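Local structure of extracellular solute-binding protein, family 5 (6WM6) at residues 72-75 against 76-80; 133-136 against 137-141; 206-209 against 210-214; 551-554 against 555-558. The protein binds EDTA and various other aminopolycarboxylates in the periplasm and probably delivers them to an ABC transporter for uptake. All coordinates share one frame; numbering follows the deposited sequence.

Contact 1: 72-75 against 76-80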
loop_
_atom_site.group_PDB
_atom_site.type_symbol
_atom_site.label_atom_id
_atom_site.label_comp_id
_atom_site.label_asym_id
_atom_site.label_seq_id
_atom_site.Cartn_x
_atom_site.Cartn_y
_atom_site.Cartn_z
ATOM N N VAL A 72 -2.270 9.650 0.126
ATOM C CA VAL A 72 -2.948 10.932 -0.035
ATOM C C VAL A 72 -2.863 11.414 -1.482
ATOM O O VAL A 72 -3.874 11.791 -2.100
ATOM C CB VAL A 72 -2.402 11.981 0.949
ATOM C CG1 VAL A 72 -2.979 13.353 0.649
ATOM C CG2 VAL A 72 -2.717 11.556 2.373
ATOM N N VAL A 73 -1.650 11.442 -2.046
ATOM C CA VAL A 73 -1.510 11.869 -3.435
ATOM C C VAL A 73 -2.296 10.935 -4.343
ATOM O O VAL A 73 -2.910 11.362 -5.329
ATOM C CB VAL A 73 -0.018 11.949 -3.819
ATOM C CG1 VAL A 73 0.141 12.399 -5.266
ATOM C CG2 VAL A 73 0.710 12.900 -2.883
ATOM N N ARG A 74 -2.274 9.645 -4.049
ATOM C CA ARG A 74 -3.010 8.685 -4.863
ATOM C C ARG A 74 -4.500 8.986 -4.810
ATOM O O ARG A 74 -5.177 9.012 -5.846
ATOM C CB ARG A 74 -2.690 7.268 -4.372
ATOM C CG ARG A 74 -2.841 6.196 -5.423
ATOM C CD ARG A 74 -2.313 4.834 -4.948
ATOM N NE ARG A 74 -0.898 4.878 -4.596
ATOM C CZ ARG A 74 -0.402 4.712 -3.377
ATOM N NH1 ARG A 74 -1.175 4.483 -2.342
ATOM N NH2 ARG A 74 0.908 4.795 -3.208
ATOM N N THR A 75 -5.036 9.210 -3.609
ATOM C CA THR A 75 -6.460 9.502 -3.447
ATOM C C THR A 75 -6.864 10.775 -4.179
ATOM O O THR A 75 -7.883 10.808 -4.879
ATOM C CB THR A 75 -6.790 9.596 -1.952
ATOM O OG1 THR A 75 -6.649 8.287 -1.381
ATOM C CG2 THR A 75 -8.210 10.066 -1.698
ATOM N N VAL A 76 -6.082 11.836 -4.029
ATOM C CA VAL A 76 -6.458 13.133 -4.590
ATOM C C VAL A 76 -6.342 13.159 -6.104
ATOM O O VAL A 76 -7.048 13.916 -6.771
ATOM C CB VAL A 76 -5.607 14.231 -3.930
ATOM C CG1 VAL A 76 -5.776 15.547 -4.636
ATOM C CG2 VAL A 76 -5.979 14.361 -2.460
ATOM N N THR A 77 -5.443 12.375 -6.689
ATOM C CA THR A 77 -5.239 12.400 -8.140
ATOM C C THR A 77 -5.921 11.254 -8.871
ATOM O O THR A 77 -6.043 11.329 -10.101
ATOM C CB THR A 77 -3.755 12.516 -8.550
ATOM O OG1 THR A 77 -2.985 11.372 -8.149
ATOM C CG2 THR A 77 -3.127 13.775 -7.964
ATOM N N LEU A 78 -6.406 10.228 -8.175
ATOM C CA LEU A 78 -7.214 9.206 -8.848
ATOM C C LEU A 78 -8.362 9.782 -9.669
ATOM O O LEU A 78 -8.648 9.228 -10.752
ATOM C CB LEU A 78 -7.710 8.137 -7.862
ATOM C CG LEU A 78 -6.754 6.982 -7.631
ATOM C CD1 LEU A 78 -7.209 6.198 -6.408
ATOM C CD2 LEU A 78 -6.619 6.069 -8.843
ATOM N N PRO A 79 -9.035 10.860 -9.253
ATOM C CA PRO A 79 -10.133 11.411 -10.071
ATOM C C PRO A 79 -9.696 12.083 -11.350
ATOM O O PRO A 79 -10.566 12.365 -12.180
ATOM C CB PRO A 79 -10.808 12.418 -9.132
ATOM C CG PRO A 79 -10.428 11.943 -7.748
ATOM C CD PRO A 79 -9.005 11.450 -7.912
ATOM N N ILE A 80 -8.404 12.356 -11.537
ATOM C CA ILE A 80 -7.926 13.047 -12.724
ATOM C C ILE A 80 -7.014 12.198 -13.600
ATOM O O ILE A 80 -6.798 12.547 -14.775
ATOM C CB ILE A 80 -7.256 14.393 -12.382
ATOM C CG1 ILE A 80 -5.826 14.206 -11.911
ATOM C CG2 ILE A 80 -8.070 15.145 -11.338
ATOM C CD1 ILE A 80 -5.065 15.515 -11.746
#

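Contact 2: 133-136 against 137-141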
loop_
_atom_site.group_PDB
_atom_site.type_symbol
_atom_site.label_atom_id
_atom_site.label_comp_id
_atom_site.label_asym_id
_atom_site.label_seq_id
_atom_site.Cartn_x
_atom_site.Cartn_y
_atom_site.Cartn_z
ATOM N N ASP A 133 0.814 8.796 -24.840
ATOM C CA ASP A 133 0.750 8.814 -23.391
ATOM C C ASP A 133 1.327 7.535 -22.787
ATOM O O ASP A 133 2.017 7.591 -21.760
ATOM C CB ASP A 133 -0.701 9.049 -22.960
ATOM C CG ASP A 133 -1.261 10.337 -23.551
ATOM O OD1 ASP A 133 -0.584 11.382 -23.408
ATOM O OD2 ASP A 133 -2.335 10.299 -24.190
ATOM N N PHE A 134 1.066 6.377 -23.405
ATOM C CA PHE A 134 1.704 5.144 -22.952
ATOM C C PHE A 134 3.220 5.253 -23.097
ATOM O O PHE A 134 3.960 4.881 -22.186
ATOM C CB PHE A 134 1.180 3.935 -23.749
ATOM C CG PHE A 134 -0.165 3.421 -23.292
ATOM C CD1 PHE A 134 -1.320 4.156 -23.506
ATOM C CD2 PHE A 134 -0.267 2.187 -22.675
ATOM C CE1 PHE A 134 -2.556 3.669 -23.085
ATOM C CE2 PHE A 134 -1.498 1.690 -22.252
ATOM C CZ PHE A 134 -2.636 2.440 -22.464
ATOM N N ILE A 135 3.698 5.757 -24.238
ATOM C CA ILE A 135 5.132 5.825 -24.496
ATOM C C ILE A 135 5.816 6.776 -23.526
ATOM O O ILE A 135 6.886 6.454 -22.982
ATOM C CB ILE A 135 5.379 6.194 -25.975
ATOM C CG1 ILE A 135 4.998 4.996 -26.844
ATOM C CG2 ILE A 135 6.828 6.573 -26.204
ATOM C CD1 ILE A 135 4.865 5.316 -28.318
ATOM N N TYR A 136 5.221 7.948 -23.275
ATOM C CA TYR A 136 5.812 8.868 -22.307
ATOM C C TYR A 136 5.949 8.200 -20.944
ATOM O O TYR A 136 7.023 8.227 -20.326
ATOM C CB TYR A 136 4.989 10.155 -22.200
ATOM C CG TYR A 136 5.481 11.101 -21.131
ATOM C CD1 TYR A 136 6.479 12.023 -21.410
ATOM C CD2 TYR A 136 4.969 11.070 -19.848
ATOM C CE1 TYR A 136 6.942 12.903 -20.426
ATOM C CE2 TYR A 136 5.426 11.925 -18.860
ATOM C CZ TYR A 136 6.412 12.838 -19.155
ATOM O OH TYR A 136 6.853 13.674 -18.156
ATOM N N PHE A 137 4.879 7.582 -20.454
ATOM C CA PHE A 137 4.963 7.001 -19.122
ATOM C C PHE A 137 6.008 5.897 -19.058
ATOM O O PHE A 137 6.816 5.840 -18.118
ATOM C CB PHE A 137 3.607 6.474 -18.676
ATOM C CG PHE A 137 3.583 6.041 -17.237
ATOM C CD1 PHE A 137 3.904 6.940 -16.235
ATOM C CD2 PHE A 137 3.288 4.740 -16.885
ATOM C CE1 PHE A 137 3.897 6.573 -14.912
ATOM C CE2 PHE A 137 3.269 4.351 -15.547
ATOM C CZ PHE A 137 3.574 5.270 -14.560
ATOM N N TRP A 138 5.991 4.991 -20.043
ATOM C CA TRP A 138 7.005 3.939 -20.106
ATOM C C TRP A 138 8.421 4.501 -20.085
ATOM O O TRP A 138 9.280 4.004 -19.344
ATOM C CB TRP A 138 6.771 3.115 -21.374
ATOM C CG TRP A 138 7.871 2.151 -21.767
ATOM C CD1 TRP A 138 8.275 1.047 -21.095
ATOM C CD2 TRP A 138 8.652 2.215 -22.960
ATOM N NE1 TRP A 138 9.295 0.418 -21.793
ATOM C CE2 TRP A 138 9.523 1.112 -22.946
ATOM C CE3 TRP A 138 8.685 3.094 -24.054
ATOM C CZ2 TRP A 138 10.438 0.866 -23.964
ATOM C CZ3 TRP A 138 9.590 2.855 -25.061
ATOM C CH2 TRP A 138 10.458 1.742 -25.015
ATOM N N LYS A 139 8.670 5.564 -20.854
ATOM C CA LYS A 139 10.009 6.154 -20.872
ATOM C C LYS A 139 10.395 6.727 -19.513
ATOM O O LYS A 139 11.562 6.645 -19.126
ATOM C CB LYS A 139 10.124 7.220 -21.967
ATOM C CG LYS A 139 10.179 6.619 -23.359
ATOM C CD LYS A 139 10.516 7.648 -24.428
ATOM C CE LYS A 139 10.643 6.956 -25.780
ATOM N NZ LYS A 139 11.083 7.873 -26.871
ATOM N N THR A 140 9.437 7.272 -18.755
ATOM C CA THR A 140 9.784 7.765 -17.424
ATOM C C THR A 140 10.061 6.627 -16.449
ATOM O O THR A 140 10.771 6.829 -15.459
ATOM C CB THR A 140 8.703 8.679 -16.813
ATOM O OG1 THR A 140 7.520 7.930 -16.477
ATOM C CG2 THR A 140 8.355 9.835 -17.738
ATOM N N GLN A 141 9.482 5.441 -16.679
ATOM C CA GLN A 141 9.521 4.356 -15.706
ATOM C C GLN A 141 10.509 3.249 -16.039
ATOM O O GLN A 141 10.714 2.374 -15.188
ATOM C CB GLN A 141 8.134 3.715 -15.571
ATOM C CG GLN A 141 7.010 4.649 -15.150
ATOM C CD GLN A 141 7.263 5.328 -13.821
ATOM O OE1 GLN A 141 7.306 4.679 -12.760
ATOM N NE2 GLN A 141 7.457 6.636 -13.860
#

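Contact 3: 206-209 against 210-214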
loop_
_atom_site.group_PDB
_atom_site.type_symbol
_atom_site.label_atom_id
_atom_site.label_comp_id
_atom_site.label_asym_id
_atom_site.label_seq_id
_atom_site.Cartn_x
_atom_site.Cartn_y
_atom_site.Cartn_z
ATOM N N TYR A 206 8.723 15.425 -16.015
ATOM C CA TYR A 206 8.283 14.475 -15.003
ATOM C C TYR A 206 8.608 14.965 -13.600
ATOM O O TYR A 206 7.748 14.917 -12.689
ATOM C CB TYR A 206 8.933 13.122 -15.288
ATOM C CG TYR A 206 8.544 12.024 -14.332
ATOM C CD1 TYR A 206 7.404 11.259 -14.547
ATOM C CD2 TYR A 206 9.315 11.751 -13.203
ATOM C CE1 TYR A 206 7.055 10.229 -13.671
ATOM C CE2 TYR A 206 8.968 10.739 -12.335
ATOM C CZ TYR A 206 7.833 9.987 -12.575
ATOM O OH TYR A 206 7.525 8.978 -11.691
ATOM N N ASN A 207 9.840 15.430 -13.399
ATOM C CA ASN A 207 10.294 15.832 -12.078
ATOM C C ASN A 207 9.769 17.204 -11.663
ATOM O O ASN A 207 9.658 17.468 -10.461
ATOM C CB ASN A 207 11.832 15.873 -12.036
ATOM C CG ASN A 207 12.469 14.510 -12.143
ATOM O OD1 ASN A 207 11.885 13.490 -11.783
ATOM N ND2 ASN A 207 13.705 14.477 -12.617
ATOM N N ASN A 208 9.462 18.088 -12.613
ATOM C CA ASN A 208 9.043 19.451 -12.303
ATOM C C ASN A 208 7.584 19.681 -12.683
ATOM O O ASN A 208 6.729 19.718 -11.802
ATOM C CB ASN A 208 9.999 20.451 -12.958
ATOM C CG ASN A 208 11.443 20.222 -12.538
ATOM O OD1 ASN A 208 12.343 20.144 -13.375
ATOM N ND2 ASN A 208 11.667 20.087 -11.236
ATOM N N PHE A 209 7.265 19.804 -13.971
ATOM C CA PHE A 209 5.889 20.087 -14.385
ATOM C C PHE A 209 4.865 19.160 -13.734
ATOM O O PHE A 209 3.905 19.629 -13.115
ATOM C CB PHE A 209 5.793 20.021 -15.914
ATOM C CG PHE A 209 4.398 20.137 -16.451
ATOM C CD1 PHE A 209 3.659 21.315 -16.282
ATOM C CD2 PHE A 209 3.823 19.084 -17.145
ATOM C CE1 PHE A 209 2.373 21.404 -16.796
ATOM C CE2 PHE A 209 2.527 19.180 -17.655
ATOM C CZ PHE A 209 1.812 20.349 -17.476
ATOM N N LEU A 210 5.036 17.840 -13.853
ATOM C CA LEU A 210 4.015 16.925 -13.369
ATOM C C LEU A 210 4.044 16.776 -11.855
ATOM O O LEU A 210 3.030 16.381 -11.270
ATOM C CB LEU A 210 4.175 15.547 -14.021
ATOM C CG LEU A 210 3.868 15.493 -15.521
ATOM C CD1 LEU A 210 4.129 14.111 -16.070
ATOM C CD2 LEU A 210 2.420 15.907 -15.799
ATOM N N SER A 211 5.163 17.079 -11.207
ATOM C CA SER A 211 5.304 16.919 -9.768
ATOM C C SER A 211 4.955 18.187 -9.008
ATOM O O SER A 211 4.209 18.144 -8.032
ATOM C CB SER A 211 6.738 16.493 -9.433
ATOM O OG SER A 211 7.017 15.202 -9.950
ATOM N N ASN A 212 5.491 19.331 -9.431
ATOM C CA ASN A 212 5.380 20.548 -8.640
ATOM C C ASN A 212 4.154 21.380 -8.951
ATOM O O ASN A 212 3.711 22.133 -8.081
ATOM C CB ASN A 212 6.618 21.432 -8.847
ATOM C CG ASN A 212 7.899 20.744 -8.446
ATOM O OD1 ASN A 212 7.916 19.899 -7.554
ATOM N ND2 ASN A 212 8.990 21.103 -9.114
ATOM N N GLU A 213 3.619 21.305 -10.158
ATOM C CA GLU A 213 2.507 22.154 -10.545
ATOM C C GLU A 213 1.175 21.526 -10.173
ATOM O O GLU A 213 0.992 20.315 -10.298
ATOM C CB GLU A 213 2.518 22.418 -12.047
ATOM C CG GLU A 213 3.769 23.115 -12.570
ATOM C CD GLU A 213 4.023 24.445 -11.884
ATOM O OE1 GLU A 213 5.155 24.657 -11.399
ATOM O OE2 GLU A 213 3.088 25.273 -11.820
ATOM N N VAL A 214 0.246 22.353 -9.725
ATOM C CA VAL A 214 -1.138 21.882 -9.556
ATOM C C VAL A 214 -1.666 21.515 -10.933
ATOM O O VAL A 214 -1.574 22.336 -11.873
ATOM C CB VAL A 214 -1.998 22.983 -8.913
ATOM C CG1 VAL A 214 -3.424 22.476 -8.699
ATOM C CG2 VAL A 214 -1.390 23.435 -7.584
#

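Contact 4: 551-554 against 555-558. With EDO (1,2-ethanediol), chain G.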
loop_
_atom_site.group_PDB
_atom_site.type_symbol
_atom_site.label_atom_id
_atom_site.label_comp_id
_atom_site.label_asym_id
_atom_site.label_seq_id
_atom_site.Cartn_x
_atom_site.Cartn_y
_atom_site.Cartn_z
ATOM N N GLY A 551 -7.398 2.399 -2.776
ATOM C CA GLY A 551 -8.229 3.050 -1.792
ATOM C C GLY A 551 -9.597 3.486 -2.302
ATOM O O GLY A 551 -9.963 3.255 -3.473
ATOM N N PRO A 552 -10.381 4.125 -1.420
ATOM C CA PRO A 552 -11.792 4.423 -1.723
ATOM C C PRO A 552 -12.025 5.315 -2.916
ATOM O O PRO A 552 -13.128 5.279 -3.478
ATOM C CB PRO A 552 -12.318 5.067 -0.428
ATOM C CG PRO A 552 -11.364 4.646 0.635
ATOM C CD PRO A 552 -10.013 4.415 -0.015
ATOM N N ALA A 553 -11.070 6.135 -3.322
ATOM C CA ALA A 553 -11.253 6.998 -4.473
ATOM C C ALA A 553 -11.062 6.295 -5.802
ATOM O O ALA A 553 -11.001 6.959 -6.850
ATOM C CB ALA A 553 -10.361 8.248 -4.367
ATOM N N TYR A 554 -11.072 4.974 -5.813
ATOM C CA TYR A 554 -10.969 4.231 -7.071
ATOM C C TYR A 554 -12.141 4.443 -8.014
ATOM O O TYR A 554 -11.990 4.167 -9.222
ATOM C CB TYR A 554 -10.808 2.729 -6.813
ATOM C CG TYR A 554 -12.081 1.963 -6.508
ATOM C CD1 TYR A 554 -12.822 2.198 -5.354
ATOM C CD2 TYR A 554 -12.535 0.971 -7.390
ATOM C CE1 TYR A 554 -13.989 1.485 -5.096
ATOM C CE2 TYR A 554 -13.705 0.254 -7.115
ATOM C CZ TYR A 554 -14.405 0.518 -5.967
ATOM O OH TYR A 554 -15.569 -0.173 -5.693
ATOM N N ASN A 555 -13.289 4.916 -7.525
ATOM C CA ASN A 555 -14.506 4.989 -8.351
ATOM C C ASN A 555 -15.253 6.313 -8.175
ATOM O O ASN A 555 -16.487 6.339 -8.137
ATOM C CB ASN A 555 -15.450 3.824 -8.058
ATOM C CG ASN A 555 -16.106 3.955 -6.720
ATOM O OD1 ASN A 555 -15.519 4.529 -5.799
ATOM N ND2 ASN A 555 -17.312 3.420 -6.580
ATOM N N THR A 556 -14.542 7.440 -8.093
ATOM C CA THR A 556 -15.202 8.713 -7.828
ATOM C C THR A 556 -16.205 9.110 -8.907
ATOM O O THR A 556 -17.123 9.885 -8.610
ATOM C CB THR A 556 -14.241 9.892 -7.595
ATOM O OG1 THR A 556 -13.507 10.209 -8.797
ATOM C CG2 THR A 556 -13.302 9.635 -6.421
ATOM N N ALA A 557 -16.079 8.599 -10.136
ATOM C CA ALA A 557 -17.103 8.887 -11.136
ATOM C C ALA A 557 -18.488 8.484 -10.664
ATOM O O ALA A 557 -19.484 9.037 -11.162
ATOM C CB ALA A 557 -16.807 8.162 -12.446
ATOM N N GLU A 558 -18.579 7.524 -9.743
ATOM C CA GLU A 558 -19.851 6.985 -9.303
ATOM C C GLU A 558 -20.377 7.641 -8.033
ATOM O O GLU A 558 -21.542 7.428 -7.691
ATOM C CB GLU A 558 -19.732 5.478 -9.098
ATOM C CG GLU A 558 -19.390 4.719 -10.396
ATOM C CD GLU A 558 -18.768 3.342 -10.210
ATOM O OE1 GLU A 558 -18.798 2.756 -9.100
ATOM O OE2 GLU A 558 -18.216 2.816 -11.210
HETATM C C1 EDO G . -11.473 7.259 -10.322
HETATM O O1 EDO G . -11.736 8.060 -9.171
HETATM C C2 EDO G . -12.475 7.568 -11.439
HETATM O O2 EDO G . -13.812 7.073 -11.138
HETATM O O HOH W 1 -15.681 4.169 -3.099
#

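Contact 1: 72-75 against 76-80
T77 turns its hydroxyl back along helix 71-77 onto the carbonyl of V73, with OG1 2.8 Å from V73 O. Chi1 of 64° sets OG1 between the residue's own N and carbonyl carbon, and this swing brings the hydroxyl to the oxygen one turn earlier. V73 O also accepts T77 N at 3.0 Å, and the two donors arrive from opposite faces of the carbonyl plane. A valine in place of T77 would lack the hydroxyl and would probably leave V73 O to the amide alone. One residue on, L78 N bonds R74 O at 2.9 Å, while the branch carbon L78 CG crowds the same oxygen at 3.1 Å. P79 brings a ring where an amide hydrogen would otherwise be: its CD lies 3.3 Å from T75 O. V72 CG1 and V76 CG2 meet more loosely, 4.4 Å apart. R74 leads its guanidinium out of the turn, to Q549 O through NH1, whereas T75 OG1 bonds A71 O. V76 rests on V233 and F254, so this short helix covers a beta-sheet, an alpha/beta layering of the kind periplasmic solute-binding proteins are built from.

Contact 2: 133-136 against 137-141
The hydroxyl of T140, whose methyl lies over the Y136 ring, is gripped twice: OG1 donates to F137 O at 2.7 Å and accepts Q141 NE2 at 2.9 Å. The second bond is nearly straight, 173°, with OG1 in the plane of the Q141 amide. All this happens on the last turns of the alpha-helix 131-141, where regular i to i+4 bonds run from F137 N to D133 O through T140 N to Y136 O. With chi1 at 69°, T140 points OG1 back at the helix backbone and leaves CG2 opposite the carbonyl carbon, aimed at Y136. T140 CG2 makes a CH-pi contact with the Y136 ring, 4.0 Å from its centroid, over the face but shifted toward the rim beside CE2 and CZ. A serine here would lack this methyl and is likely to leave a gap over that part of the Y136 ring. Y136 OH itself bonds S205 OG of helix 202-212. On another face of the helix, I135 and K139 run side by side, the extended lysine chain passing its CE 3.9 Å from I135 CG2. Q141 also folds back on F137, its CG riding 3.5 Å above one face of the phenylalanine ring, toward the rim.

Contact 3: 206-209 against 210-214
Between N208 and N212 the last regular bond of helix 202-212 is short and straight: N212 N reaches N208 O at 2.7 Å with an angle of 169°. Before it the helix widens into a pi-type turn at 206-209, and N208 departs from ideal helical angles. The bonds from S211 N to N208 O and from E213 N to F209 O are weak, and E213 is the first residue to leave the helical conformation. Within the widened turn a side chain takes up Y206 O: S211 OG donates to it at 2.8 Å, in the carbonyl plane. S211 CB meanwhile packs 3.2 Å from N207 O. In F209, CG lies anti to the backbone N (chi1 173°), which puts the ring beside the next residue, F209 CD2 lying 3.7 Å from L210 CD2. E213 crosses the F209 ring at about a right angle and touches it through CG, 4.1 Å from F209 CD1. H199 stacks on F209, while L210 also meets Y136 of the neighbouring helix. The N207 amide bonds E148 O through ND2 and L150 N through OD1. The chemistry is thus one of substitution: the S211 hydroxyl supplies a donor to Y206 O where the pi-type turn interrupts the regular main-chain pattern, and the weak bonds of S211 N and E213 N mark a helix giving way at its end.

Contact 4: 551-554 against 555-558
Two consecutive tight turns, in the loop between strands 540-541 and 560-561, meet at Y554 and N555, whose side chains stack. The first is a type I beta turn closed by Y554 N to G551 O; the second is a 3-10 turn in which E558 N bonds N555 O. At their junction N555 CB stands over the centre of the Y554 ring, 3.9 Å from the centroid, and the amide beyond it lies 17° from the ring plane. Both residues hold CG between N and carbonyl carbon, chi1 81° and 72°, which folds amide and ring together. N555 ND2 donates to E558 OE1 at 3.0 Å, from above the carboxylate plane, and also to N542 O. A water sits 2.7 Å from N555 OD1 and 2.8 Å from P552 O. On another side, A553 CB touches T556 CG2 at 3.8 Å, and a bound 1,2-ethanediol, probably from crystallisation, donates O1 to A553 O at 2.7 Å. T556 N and OG1 both donate to that O1, and A557 N donates to O2 of the diol. Y554 OH goes to R544. A type I turn running straight into a 3-10 turn makes this a compact beta-turn connection between the two strands.

In the fold
Along the chain the four contacts follow one another in series, but in space they form two touching pairs. Contacts 1 and 4, nearly 500 residues apart in sequence, have centres only about 9 Å apart: P79 meets T556, and L78 packs on A553, so residues 551-558 close back on the end of helix 71-77, near the start of the chain. Contacts 2 and 3, centres about 15 Å apart, join helices 131-141 and 202-212 through Y136, T140 and Q141 on one side and Y206 and L210 on the other. Contacts 1 and 3 do not touch, yet both meet the mixed sheet containing strands 222-228 and 232-237: V214 on the former, P79 and V76 on the latter.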